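Local coordinates for protein major centromere autoantigen B (Homo sapiens, PDB 1HLV) that binds the CENP-B box of centromeric DNA through its N-terminal helix-turn-helix DNA-binding region and kinks the duplex, at residues Glu12-Ile17 and Ala54-Tyr59; Ile17-Glu22 and Arg33-Pro38. One frame throughout, in Å; residues are numbered along the deposited sequence.

Contact 1 of 2, residues Glu12-Ile17 and Ala54-Tyr59. With nucleotides of chain B.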
loop_
_atom_site.group_PDB
_atom_site.type_symbol
_atom_site.label_atom_id
_atom_site.label_comp_id
_atom_site.label_asym_id
_atom_site.label_seq_id
_atom_site.Cartn_x
_atom_site.Cartn_y
_atom_site.Cartn_z
ATOM N N GLU C 12 2.559 -0.959 -11.763
ATOM C CA GLU C 12 3.572 -1.372 -12.736
ATOM C C GLU C 12 4.078 -2.793 -12.468
ATOM O O GLU C 12 4.258 -3.588 -13.399
ATOM C CB GLU C 12 4.755 -0.393 -12.727
ATOM C CG GLU C 12 4.494 0.939 -13.428
ATOM C CD GLU C 12 5.469 2.042 -13.004
ATOM O OE1 GLU C 12 5.629 3.024 -13.764
ATOM O OE2 GLU C 12 6.064 1.940 -11.908
ATOM N N LYS C 13 4.322 -3.105 -11.197
ATOM C CA LYS C 13 4.796 -4.433 -10.830
ATOM C C LYS C 13 3.677 -5.443 -11.063
ATOM O O LYS C 13 3.922 -6.590 -11.410
ATOM C CB LYS C 13 5.274 -4.452 -9.371
ATOM C CG LYS C 13 6.669 -3.846 -9.209
ATOM C CD LYS C 13 7.121 -3.722 -7.753
ATOM C CE LYS C 13 6.316 -2.656 -7.006
ATOM N NZ LYS C 13 6.944 -2.278 -5.709
ATOM N N SER C 14 2.444 -5.002 -10.892
ATOM C CA SER C 14 1.308 -5.874 -11.126
ATOM C C SER C 14 1.235 -6.226 -12.625
ATOM O O SER C 14 0.974 -7.375 -12.998
ATOM C CB SER C 14 0.024 -5.172 -10.693
ATOM O OG SER C 14 -1.100 -5.971 -10.973
ATOM N N ARG C 15 1.477 -5.236 -13.480
ATOM C CA ARG C 15 1.432 -5.457 -14.918
ATOM C C ARG C 15 2.537 -6.423 -15.335
ATOM O O ARG C 15 2.312 -7.334 -16.135
ATOM C CB ARG C 15 1.586 -4.131 -15.669
ATOM C CG ARG C 15 1.508 -4.271 -17.183
ATOM C CD ARG C 15 1.691 -2.931 -17.878
ATOM N NE ARG C 15 1.842 -3.068 -19.327
ATOM C CZ ARG C 15 2.114 -2.059 -20.151
ATOM N NH1 ARG C 15 2.265 -0.831 -19.675
ATOM N NH2 ARG C 15 2.249 -2.278 -21.453
ATOM N N ILE C 16 3.731 -6.220 -14.790
ATOM C CA ILE C 16 4.866 -7.082 -15.094
ATOM C C ILE C 16 4.528 -8.528 -14.721
ATOM O O ILE C 16 4.780 -9.456 -15.489
ATOM C CB ILE C 16 6.127 -6.617 -14.321
ATOM C CG1 ILE C 16 6.587 -5.270 -14.872
ATOM C CG2 ILE C 16 7.242 -7.642 -14.434
ATOM C CD1 ILE C 16 7.744 -4.659 -14.125
ATOM N N ILE C 17 3.950 -8.708 -13.537
ATOM C CA ILE C 17 3.566 -10.029 -13.060
ATOM C C ILE C 17 2.566 -10.646 -14.025
ATOM O O ILE C 17 2.714 -11.788 -14.448
ATOM C CB ILE C 17 2.931 -9.940 -11.653
ATOM C CG1 ILE C 17 4.014 -9.642 -10.617
ATOM C CG2 ILE C 17 2.211 -11.231 -11.312
ATOM C CD1 ILE C 17 3.463 -9.177 -9.286
ATOM N N ALA C 54 -1.250 -8.143 -3.233
ATOM C CA ALA C 54 -2.000 -7.799 -2.029
ATOM C C ALA C 54 -1.888 -6.281 -1.809
ATOM O O ALA C 54 -2.869 -5.608 -1.475
ATOM C CB ALA C 54 -1.442 -8.555 -0.818
ATOM N N SER C 55 -0.688 -5.745 -2.005
ATOM C CA SER C 55 -0.485 -4.314 -1.840
ATOM C C SER C 55 -1.312 -3.530 -2.855
ATOM O O SER C 55 -1.985 -2.562 -2.500
ATOM C CB SER C 55 0.993 -3.972 -1.976
ATOM O OG SER C 55 1.698 -4.483 -0.865
ATOM N N GLU C 56 -1.278 -3.952 -4.113
ATOM C CA GLU C 56 -2.061 -3.263 -5.131
ATOM C C GLU C 56 -3.522 -3.167 -4.695
ATOM O O GLU C 56 -4.159 -2.133 -4.864
ATOM C CB GLU C 56 -1.963 -3.986 -6.475
ATOM C CG GLU C 56 -2.840 -3.375 -7.559
ATOM C CD GLU C 56 -2.715 -4.106 -8.878
ATOM O OE1 GLU C 56 -3.001 -5.323 -8.909
ATOM O OE2 GLU C 56 -2.326 -3.472 -9.884
ATOM N N ARG C 57 -4.052 -4.245 -4.129
ATOM C CA ARG C 57 -5.435 -4.249 -3.659
ATOM C C ARG C 57 -5.590 -3.288 -2.484
ATOM O O ARG C 57 -6.534 -2.503 -2.426
ATOM C CB ARG C 57 -5.853 -5.662 -3.231
ATOM C CG ARG C 57 -6.330 -6.543 -4.373
ATOM C CD ARG C 57 -6.795 -7.922 -3.889
ATOM N NE ARG C 57 -5.761 -8.957 -4.005
ATOM C CZ ARG C 57 -5.099 -9.483 -2.977
ATOM N NH1 ARG C 57 -5.351 -9.081 -1.737
ATOM N NH2 ARG C 57 -4.190 -10.422 -3.189
ATOM N N LYS C 58 -4.642 -3.354 -1.556
ATOM C CA LYS C 58 -4.646 -2.517 -0.371
ATOM C C LYS C 58 -4.645 -1.023 -0.678
ATOM O O LYS C 58 -5.409 -0.261 -0.079
ATOM C CB LYS C 58 -3.434 -2.852 0.490
ATOM C CG LYS C 58 -3.246 -1.952 1.688
ATOM C CD LYS C 58 -1.884 -2.187 2.308
ATOM C CE LYS C 58 -1.642 -1.260 3.479
ATOM N NZ LYS C 58 -0.271 -1.417 4.013
ATOM N N TYR C 59 -3.790 -0.604 -1.609
ATOM C CA TYR C 59 -3.685 0.809 -1.964
ATOM C C TYR C 59 -4.726 1.305 -2.978
ATOM O O TYR C 59 -4.826 2.508 -3.246
ATOM C CB TYR C 59 -2.257 1.113 -2.441
ATOM C CG TYR C 59 -1.235 0.999 -1.325
ATOM C CD1 TYR C 59 -0.350 -0.078 -1.258
ATOM C CD2 TYR C 59 -1.213 1.924 -0.292
ATOM C CE1 TYR C 59 0.525 -0.229 -0.175
ATOM C CE2 TYR C 59 -0.345 1.788 0.796
ATOM C CZ TYR C 59 0.518 0.710 0.857
ATOM O OH TYR C 59 1.338 0.563 1.967
ATOM P P DA B 14 11.276 -3.465 -6.172
ATOM O OP1 DA B 14 10.106 -2.651 -6.576
ATOM O OP2 DA B 14 11.212 -4.950 -6.271
ATOM O "O5'" DA B 14 12.558 -2.955 -6.969
ATOM C "C5'" DA B 14 12.973 -1.597 -6.867
ATOM C "C4'" DA B 14 14.448 -1.465 -7.161
ATOM O "O4'" DA B 14 15.258 -1.953 -6.072
ATOM C "C3'" DA B 14 14.950 -2.195 -8.396
ATOM O "O3'" DA B 14 16.041 -1.421 -8.895
ATOM C "C2'" DA B 14 15.434 -3.515 -7.819
ATOM C "C1'" DA B 14 16.042 -3.067 -6.496
ATOM N N9 DA B 14 16.009 -4.035 -5.401
ATOM C C8 DA B 14 14.975 -4.864 -5.040
ATOM N N7 DA B 14 15.176 -5.494 -3.908
ATOM C C5 DA B 14 16.440 -5.077 -3.516
ATOM C C6 DA B 14 17.213 -5.355 -2.379
ATOM N N6 DA B 14 16.786 -6.113 -1.369
ATOM N N1 DA B 14 18.447 -4.803 -2.304
ATOM C C2 DA B 14 18.849 -4.002 -3.298
ATOM N N3 DA B 14 18.199 -3.639 -4.403
ATOM C C4 DA B 14 16.986 -4.219 -4.450
#
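Ser-14 and Glu-56 are the only residues that touch between segments 12-17 and 54-59, hydroxyl to carboxylate, at the point where the backbones come nearest (CA to CA 7.4 Å). The hydrogen bonding is weak: Ser-14 OG lies 2.9 Å from Glu-56 OE1 and 3.0 Å from Glu-56 OE2, and its one proton could go to either oxygen. Glu-56 reaches across as a straight arm, with CG anti to the backbone N (chi1 176°) and CD fully extended beyond it. Ser-14 CB also lies close to the carboxylate, 3.0 Å from Glu-56 OE2.

Charge pairing comes from outside the two segments, where Arg-11 NH1 forms a salt bridge with Glu-56 OE2. The DNA is met by the neighbouring residue: Lys-13, its chain bent at chi3 (-69°), brings NZ to 3.3 Å from OP1 of DA14 of chain B in a weak hydrogen bond. Lys-67 O takes a further bond from that ammonium, and Phe-10 engages it through a cation-pi contact.

With its charge answered mainly by Arg-11, the carboxylate of Glu-56 probably remains ionised, and Ser-14 supplements that salt bridge between the first and last helices of the N-terminal helix-turn-helix domain.

Contact 2 of 2, residues Ile17-Glu22 and Arg33-Pro38. With nucleotides of chain B.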
loop_
_atom_site.group_PDB
_atom_site.type_symbol
_atom_site.label_atom_id
_atom_site.label_comp_id
_atom_site.label_asym_id
_atom_site.label_seq_id
_atom_site.Cartn_x
_atom_site.Cartn_y
_atom_site.Cartn_z
ATOM N N ILE C 17 3.950 -8.708 -13.537
ATOM C CA ILE C 17 3.566 -10.029 -13.060
ATOM C C ILE C 17 2.566 -10.646 -14.025
ATOM O O ILE C 17 2.714 -11.788 -14.448
ATOM C CB ILE C 17 2.931 -9.940 -11.653
ATOM C CG1 ILE C 17 4.014 -9.642 -10.617
ATOM C CG2 ILE C 17 2.211 -11.231 -11.312
ATOM C CD1 ILE C 17 3.463 -9.177 -9.286
ATOM N N GLN C 18 1.543 -9.871 -14.365
ATOM C CA GLN C 18 0.504 -10.324 -15.276
ATOM C C GLN C 18 1.101 -10.711 -16.627
ATOM O O GLN C 18 0.639 -11.650 -17.279
ATOM C CB GLN C 18 -0.528 -9.215 -15.468
ATOM C CG GLN C 18 -1.630 -9.562 -16.443
ATOM C CD GLN C 18 -2.502 -8.371 -16.792
ATOM O OE1 GLN C 18 -3.413 -8.479 -17.618
ATOM N NE2 GLN C 18 -2.228 -7.223 -16.169
ATOM N N GLU C 19 2.129 -9.983 -17.046
ATOM C CA GLU C 19 2.773 -10.262 -18.320
ATOM C C GLU C 19 3.386 -11.661 -18.321
ATOM O O GLU C 19 3.262 -12.404 -19.297
ATOM C CB GLU C 19 3.864 -9.227 -18.606
ATOM C CG GLU C 19 4.494 -9.362 -19.982
ATOM C CD GLU C 19 3.586 -8.856 -21.094
ATOM O OE1 GLU C 19 2.360 -8.766 -20.874
ATOM O OE2 GLU C 19 4.100 -8.558 -22.193
ATOM N N VAL C 20 4.044 -12.019 -17.225
ATOM C CA VAL C 20 4.684 -13.319 -17.118
ATOM C C VAL C 20 3.690 -14.476 -17.075
ATOM O O VAL C 20 3.953 -15.534 -17.637
ATOM C CB VAL C 20 5.598 -13.386 -15.876
ATOM C CG1 VAL C 20 6.115 -14.804 -15.678
ATOM C CG2 VAL C 20 6.764 -12.422 -16.047
ATOM N N GLU C 21 2.548 -14.277 -16.426
ATOM C CA GLU C 21 1.545 -15.331 -16.334
ATOM C C GLU C 21 0.771 -15.549 -17.638
ATOM O O GLU C 21 0.239 -16.634 -17.872
ATOM C CB GLU C 21 0.571 -15.027 -15.194
ATOM C CG GLU C 21 1.278 -14.782 -13.869
ATOM C CD GLU C 21 0.320 -14.623 -12.700
ATOM O OE1 GLU C 21 -0.715 -13.935 -12.866
ATOM O OE2 GLU C 21 0.614 -15.175 -11.611
ATOM N N GLU C 22 0.718 -14.528 -18.487
ATOM C CA GLU C 22 0.006 -14.636 -19.758
ATOM C C GLU C 22 0.932 -15.027 -20.907
ATOM O O GLU C 22 0.475 -15.288 -22.016
ATOM C CB GLU C 22 -0.680 -13.312 -20.097
ATOM C CG GLU C 22 -1.601 -12.802 -19.014
ATOM C CD GLU C 22 -2.242 -11.479 -19.380
ATOM O OE1 GLU C 22 -1.546 -10.634 -19.988
ATOM O OE2 GLU C 22 -3.432 -11.276 -19.051
ATOM N N ARG C 33 13.335 -7.422 -20.682
ATOM C CA ARG C 33 13.694 -6.452 -21.707
ATOM C C ARG C 33 12.507 -5.577 -22.071
ATOM O O ARG C 33 12.640 -4.359 -22.186
ATOM C CB ARG C 33 14.198 -7.146 -22.972
ATOM C CG ARG C 33 14.648 -6.155 -24.037
ATOM C CD ARG C 33 14.632 -6.756 -25.439
ATOM N NE ARG C 33 13.740 -6.017 -26.329
ATOM C CZ ARG C 33 12.429 -6.222 -26.424
ATOM N NH1 ARG C 33 11.846 -7.155 -25.685
ATOM N NH2 ARG C 33 11.695 -5.484 -27.249
ATOM N N ARG C 34 11.349 -6.202 -22.258
ATOM C CA ARG C 34 10.136 -5.476 -22.612
ATOM C C ARG C 34 9.802 -4.364 -21.630
ATOM O O ARG C 34 9.221 -3.350 -22.013
ATOM C CB ARG C 34 8.951 -6.428 -22.692
ATOM C CG ARG C 34 9.048 -7.442 -23.799
ATOM C CD ARG C 34 7.773 -8.249 -23.878
ATOM N NE ARG C 34 7.804 -9.181 -24.994
ATOM C CZ ARG C 34 6.746 -9.861 -25.419
ATOM N NH1 ARG C 34 5.572 -9.708 -24.813
ATOM N NH2 ARG C 34 6.861 -10.681 -26.456
ATOM N N PHE C 35 10.145 -4.561 -20.362
ATOM C CA PHE C 35 9.871 -3.550 -19.356
ATOM C C PHE C 35 11.118 -2.782 -19.005
ATOM O O PHE C 35 11.086 -1.881 -18.170
ATOM C CB PHE C 35 9.259 -4.180 -18.106
ATOM C CG PHE C 35 7.881 -4.709 -18.331
ATOM C CD1 PHE C 35 7.680 -6.040 -18.675
ATOM C CD2 PHE C 35 6.786 -3.855 -18.277
ATOM C CE1 PHE C 35 6.411 -6.513 -18.968
ATOM C CE2 PHE C 35 5.504 -4.319 -18.570
ATOM C CZ PHE C 35 5.318 -5.652 -18.917
ATOM N N ASN C 36 12.218 -3.141 -19.654
ATOM C CA ASN C 36 13.482 -2.460 -19.433
ATOM C C ASN C 36 13.893 -2.492 -17.963
ATOM O O ASN C 36 14.131 -1.452 -17.355
ATOM C CB ASN C 36 13.365 -1.008 -19.902
ATOM C CG ASN C 36 14.699 -0.283 -19.910
ATOM O OD1 ASN C 36 14.745 0.939 -19.773
ATOM N ND2 ASN C 36 15.790 -1.029 -20.087
ATOM N N ILE C 37 13.957 -3.688 -17.392
ATOM C CA ILE C 37 14.365 -3.860 -16.002
ATOM C C ILE C 37 15.337 -5.028 -15.939
ATOM O O ILE C 37 15.264 -5.950 -16.751
ATOM C CB ILE C 37 13.174 -4.187 -15.083
ATOM C CG1 ILE C 37 12.458 -5.439 -15.594
ATOM C CG2 ILE C 37 12.245 -2.996 -14.993
ATOM C CD1 ILE C 37 11.356 -5.937 -14.677
ATOM N N PRO C 38 16.257 -5.012 -14.967
ATOM C CA PRO C 38 17.222 -6.110 -14.852
ATOM C C PRO C 38 16.503 -7.433 -14.611
ATOM O O PRO C 38 15.477 -7.468 -13.929
ATOM C CB PRO C 38 18.072 -5.699 -13.649
ATOM C CG PRO C 38 17.952 -4.192 -13.628
ATOM C CD PRO C 38 16.492 -3.991 -13.934
ATOM P P DC B 15 16.534 -1.604 -10.403
ATOM O OP1 DC B 15 16.932 -0.264 -10.909
ATOM O OP2 DC B 15 15.496 -2.382 -11.130
ATOM O "O5'" DC B 15 17.859 -2.470 -10.243
ATOM C "C5'" DC B 15 19.032 -1.887 -9.684
ATOM C "C4'" DC B 15 20.090 -2.942 -9.459
ATOM O "O4'" DC B 15 19.773 -3.771 -8.314
ATOM C "C3'" DC B 15 20.307 -3.908 -10.624
ATOM O "O3'" DC B 15 21.697 -4.223 -10.678
ATOM C "C2'" DC B 15 19.551 -5.148 -10.173
ATOM C "C1'" DC B 15 19.873 -5.136 -8.692
ATOM N N1 DC B 15 19.006 -5.928 -7.799
ATOM C C2 DC B 15 19.477 -6.221 -6.512
ATOM O O2 DC B 15 20.601 -5.814 -6.182
ATOM N N3 DC B 15 18.700 -6.933 -5.664
ATOM C C4 DC B 15 17.492 -7.351 -6.058
ATOM N N4 DC B 15 16.748 -8.037 -5.179
ATOM C C5 DC B 15 16.989 -7.078 -7.368
ATOM C C6 DC B 15 17.775 -6.368 -8.198
#
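Two flat groups of helix 28-35 receive Glu-19, both at their edges: the Phe-35 ring meets its CG near the ring plane, and the Arg-34 guanidinium meets its OE2. The setting is the helix-turn-helix domain, where helix 28-35 leads through a tight turn into helix 39-47, and Glu-19 of helix 10-22 meets the last turn of helix 28-35. The aliphatic part of Glu-19 touches the ring, with CG 3.6 Å and CB 3.7 Å from Phe-35 CE1. The carboxylate plane stands almost upright to the phenyl ring, 86° away.

A bend at chi2 (75°) takes the carboxylate off this line and up to Arg-34, whose chain runs extended from CG to NE and crosses Glu-19 at about a right angle. Glu-30 binds the NE of the same guanidinium, which therefore has two acidic partners at this surface.

Beyond Phe-35 the helix closes in a Schellman motif, Asn-36 having positive phi, and Pro-38 takes the N-cap position of the next helix beside the DNA, its CD 3.4 Å from OP2 of DC15 of chain B. In the salt bridge itself, Arg-34 NH1 lies 3.2 Å from Glu-19 OE2, on its anti side but tilted well out of the carboxylate plane, with an N-H...O angle of 142°.

In the fold
From the N terminus the chain enters helix 10-22, which supplies one side of both contacts, 12-17 to contact 1 and 17-22 to contact 2, the two segments meeting at Ile-17, whose own side chain packs instead on helices 39-47 and 49-59. Contact 2 closes first, across a short loop and most of helix 28-35. The chain then runs through helices 39-47 and 49-59 before contact 1 closes the larger loop, which encloses the smaller one without crossing it. Helix 10-22 is thus tied to helix 28-35 near one end and to helix 49-59 near the other. The two sites, about 13 Å apart between centres, also touch: Ile-16 CG1 packs 3.7 Å from Phe-35 CD2.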